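Local atomic coordinates of possible substrate binding protein of ABC transporter system (Rhodopseudomonas palustris, PDB entry 3N0X), a protein that probably binds branched-chain amino acids or related ligands in the periplasm and delivers them to an ABC transporter. Residues Ser127-Ser132 with Gln337-Phe342. Numbering follows the deposited sequence.
Sequences SQDAIS and QSMYHF
Water 1 accepts two hydrogen bonds that join the segments, one from Q128 NE2 at 2.9 Å and one from the backbone N of Q337 at 3.0 Å; no direct hydrogen bond joins the two segments. The extended chain of Q128 carries its amide to the water, and the same NE2 also donates to the carbonyl of A335. Q337 meets this side chain roughly at a right angle, its CG lying 3.9 Å from Q128 NE2, while the two amide planes stand 80° apart. The amide of Q337 has partners elsewhere: NE2 donates to the carbonyls of A335 and T122, and OE1 accepts from K323.

Beside the glutamines, selenomethionine M339 provides the apolar part of the contact. Bends at chi2 and chi3 turn its chain toward the helix and bring CE 3.3 Å from D129 OD1 and 3.5 Å from S132 OG. The methyl also rests 3.8 Å from the carbonyl O of Q128. Nearer the strand backbone, S132 CB packs against M339 CB at 3.6 Å. With chi1 at 65°, the S132 hydroxyl turns back over its own helix, within hydrogen-bonding distance of the carbonyls of Q128 and D129. OD2, the other oxygen of the D129 carboxylate, forms a salt bridge with R124.

The buried contact is consistent with packing at the junction of the two lobes in a periplasmic binding protein. Helix 126-137 has strand 335-345 on one flank and, through A130 and I131, helix 152-165 on another, while strand 335-345 is itself paired antiparallel with strands 251-254 and 359-361.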
ATOM      1  N   SER A 127      -5.699   1.222  -6.338  1.00 14.08           N
ATOM      2  CA  SER A 127      -6.524   0.179  -6.980  1.00 16.13           C
ATOM      3  C   SER A 127      -6.350  -1.195  -6.333  1.00 14.86           C
ATOM      4  O   SER A 127      -7.353  -1.906  -6.131  1.00 14.36           O
ATOM      5  CB  SER A 127      -6.319   0.104  -8.494  1.00 16.79           C
ATOM      6  OG  SER A 127      -6.960   1.214  -9.113  1.00 20.50           O
ATOM      7  N   GLN A 128      -5.115  -1.592  -5.999  1.00 12.87           N
ATOM      8  CA  GLN A 128      -4.895  -2.844  -5.271  1.00 13.00           C
ATOM      9  C   GLN A 128      -5.652  -2.840  -3.926  1.00 11.77           C
ATOM     10  O   GLN A 128      -6.284  -3.843  -3.560  1.00 12.75           O
ATOM     11  CB  GLN A 128      -3.410  -3.141  -5.103  1.00 13.01           C
ATOM     12  CG  GLN A 128      -2.767  -3.688  -6.435  1.00 13.37           C
ATOM     13  CD  GLN A 128      -1.243  -3.694  -6.361  1.00 13.96           C
ATOM     14  OE1 GLN A 128      -0.634  -2.679  -6.009  1.00 13.58           O
ATOM     15  NE2 GLN A 128      -0.638  -4.806  -6.712  1.00 13.92           N
ATOM     16  N   ASP A 129      -5.608  -1.714  -3.204  1.00 11.53           N
ATOM     17  CA  ASP A 129      -6.377  -1.638  -1.959  1.00 12.11           C
ATOM     18  C   ASP A 129      -7.888  -1.918  -2.211  1.00 12.60           C
ATOM     19  O   ASP A 129      -8.497  -2.794  -1.618  1.00 14.28           O
ATOM     20  CB  ASP A 129      -6.154  -0.297  -1.270  1.00 14.72           C
ATOM     21  CG  ASP A 129      -4.853  -0.254  -0.462  1.00 17.05           C
ATOM     22  OD1 ASP A 129      -4.368  -1.329  -0.049  1.00 16.26           O
ATOM     23  OD2 ASP A 129      -4.386   0.866  -0.171  1.00 19.69           O
ATOM     24  N   ALA A 130      -8.474  -1.198  -3.166  1.00 12.85           N
ATOM     25  CA  ALA A 130      -9.890  -1.290  -3.389  1.00 13.58           C
ATOM     26  C   ALA A 130     -10.299  -2.651  -3.926  1.00 12.56           C
ATOM     27  O   ALA A 130     -11.276  -3.236  -3.480  1.00 13.48           O
ATOM     28  CB  ALA A 130     -10.328  -0.138  -4.355  1.00 13.98           C
ATOM     29  N   ILE A 131      -9.527  -3.156  -4.885  1.00 12.48           N
ATOM     30  CA  ILE A 131      -9.804  -4.431  -5.477  1.00 12.21           C
ATOM     31  C   ILE A 131      -9.692  -5.583  -4.469  1.00 13.08           C
ATOM     32  O   ILE A 131     -10.549  -6.481  -4.425  1.00 12.79           O
ATOM     33  CB  ILE A 131      -8.881  -4.641  -6.721  1.00 12.90           C
ATOM     34  CG1 ILE A 131      -9.296  -3.680  -7.821  1.00 14.85           C
ATOM     35  CG2 ILE A 131      -8.933  -6.082  -7.204  1.00 13.41           C
ATOM     36  CD1 ILE A 131      -8.259  -3.504  -8.956  1.00 14.38           C
ATOM     37  N   SER A 132      -8.620  -5.584  -3.683  1.00 13.08           N
ATOM     38  CA  SER A 132      -8.472  -6.599  -2.667  1.00 13.30           C
ATOM     39  C   SER A 132      -9.689  -6.618  -1.724  1.00 12.20           C
ATOM     40  O   SER A 132     -10.125  -7.683  -1.298  1.00 11.87           O
ATOM     41  CB  SER A 132      -7.171  -6.405  -1.867  1.00 13.00           C
ATOM     42  OG  SER A 132      -7.166  -5.202  -1.108  1.00 12.48           O
ATOM     43  N   GLN A 337       1.255  -8.367  -5.946  1.00 13.26           N
ATOM     44  CA  GLN A 337       1.552  -8.838  -4.606  1.00 13.26           C
ATOM     45  C   GLN A 337       0.281  -9.367  -3.969  1.00 12.78           C
ATOM     46  O   GLN A 337      -0.829  -9.008  -4.350  1.00 12.68           O
ATOM     47  CB  GLN A 337       2.151  -7.687  -3.780  1.00 13.35           C
ATOM     48  CG  GLN A 337       1.251  -6.417  -3.688  1.00 12.29           C
ATOM     49  CD  GLN A 337       1.993  -5.254  -3.131  1.00 15.04           C
ATOM     50  OE1 GLN A 337       2.063  -5.098  -1.905  1.00 12.63           O
ATOM     51  NE2 GLN A 337       2.609  -4.446  -4.020  1.00 13.13           N
ATOM     52  N   SER A 338       0.469 -10.254  -3.001  1.00 13.06           N
ATOM     53  CA  SER A 338      -0.636 -10.701  -2.178  1.00 12.26           C
ATOM     54  C   SER A 338      -1.241  -9.559  -1.430  1.00 11.50           C
ATOM     55  O   SER A 338      -0.576  -8.581  -1.185  1.00 11.36           O
ATOM     56  CB  SER A 338      -0.140 -11.742  -1.144  1.00 13.99           C
ATOM     57  OG  SER A 338       0.290 -12.937  -1.740  1.00 16.09           O
HETATM   58  N   MSE A 339      -2.493  -9.735  -1.028  1.00 12.49           N
HETATM   59  CA  MSE A 339      -3.156  -8.842  -0.081  1.00 11.69           C
HETATM   60  C   MSE A 339      -3.918  -9.761   0.906  1.00 11.43           C
HETATM   61  O   MSE A 339      -4.072 -10.957   0.646  1.00 14.06           O
HETATM   62  CB  MSE A 339      -4.110  -7.890  -0.822  1.00 12.31           C
HETATM   63  CG  MSE A 339      -3.405  -7.050  -1.920  1.00 12.43           C
HETATM   64 SE   MSE A 339      -2.288  -5.636  -1.308  0.75 10.26          SE
HETATM   65  CE  MSE A 339      -3.722  -4.499  -0.764  1.00 13.69           C
ATOM     66  N   TYR A 340      -4.345  -9.214   2.047  1.00 11.46           N
ATOM     67  CA  TYR A 340      -4.823 -10.069   3.154  1.00 12.84           C
ATOM     68  C   TYR A 340      -6.248  -9.753   3.569  1.00 11.82           C
ATOM     69  O   TYR A 340      -6.541  -8.640   3.974  1.00 11.54           O
ATOM     70  CB  TYR A 340      -3.880  -9.960   4.365  1.00 12.17           C
ATOM     71  CG  TYR A 340      -2.445 -10.236   3.956  1.00 14.01           C
ATOM     72  CD1 TYR A 340      -2.037 -11.522   3.661  1.00 14.32           C
ATOM     73  CD2 TYR A 340      -1.530  -9.190   3.821  1.00 14.47           C
ATOM     74  CE1 TYR A 340      -0.732 -11.783   3.250  1.00 13.78           C
ATOM     75  CE2 TYR A 340      -0.241  -9.440   3.399  1.00 14.46           C
ATOM     76  CZ  TYR A 340       0.166 -10.715   3.131  1.00 14.68           C
ATOM     77  OH  TYR A 340       1.477 -10.984   2.683  1.00 14.77           O
ATOM     78  N   HIS A 341      -7.127 -10.717   3.419  1.00 11.46           N
ATOM     79  CA  HIS A 341      -8.483 -10.650   3.916  1.00 11.31           C
ATOM     80  C   HIS A 341      -8.399 -10.971   5.406  1.00 11.83           C
ATOM     81  O   HIS A 341      -7.970 -12.050   5.793  1.00 12.68           O
ATOM     82  CB  HIS A 341      -9.345 -11.697   3.173  1.00 11.37           C
ATOM     83  CG  HIS A 341     -10.779 -11.807   3.634  1.00 11.40           C
ATOM     84  ND1 HIS A 341     -11.629 -12.735   3.063  1.00 15.03           N
ATOM     85  CD2 HIS A 341     -11.495 -11.172   4.604  1.00 12.10           C
ATOM     86  CE1 HIS A 341     -12.817 -12.645   3.646  1.00 14.72           C
ATOM     87  NE2 HIS A 341     -12.778 -11.691   4.568  1.00 13.54           N
ATOM     88  N   PHE A 342      -8.841 -10.014   6.223  1.00 10.71           N
ATOM     89  CA  PHE A 342      -8.720 -10.077   7.710  1.00 11.84           C
ATOM     90  C   PHE A 342     -10.085 -10.009   8.356  1.00 12.58           C
ATOM     91  O   PHE A 342     -11.081  -9.648   7.723  1.00 12.76           O
ATOM     92  CB  PHE A 342      -7.859  -8.925   8.262  1.00 11.74           C
ATOM     93  CG  PHE A 342      -8.483  -7.580   8.064  1.00 11.63           C
ATOM     94  CD1 PHE A 342      -9.438  -7.074   8.947  1.00 13.58           C
ATOM     95  CD2 PHE A 342      -8.122  -6.785   6.967  1.00 11.97           C
ATOM     96  CE1 PHE A 342     -10.043  -5.864   8.724  1.00 12.60           C
ATOM     97  CE2 PHE A 342      -8.708  -5.530   6.759  1.00 11.91           C
ATOM     98  CZ  PHE A 342      -9.683  -5.067   7.646  1.00 11.23           C
TER
HETATM   99  O   HOH W   1      -1.559  -7.541  -6.742  1.00 13.75           O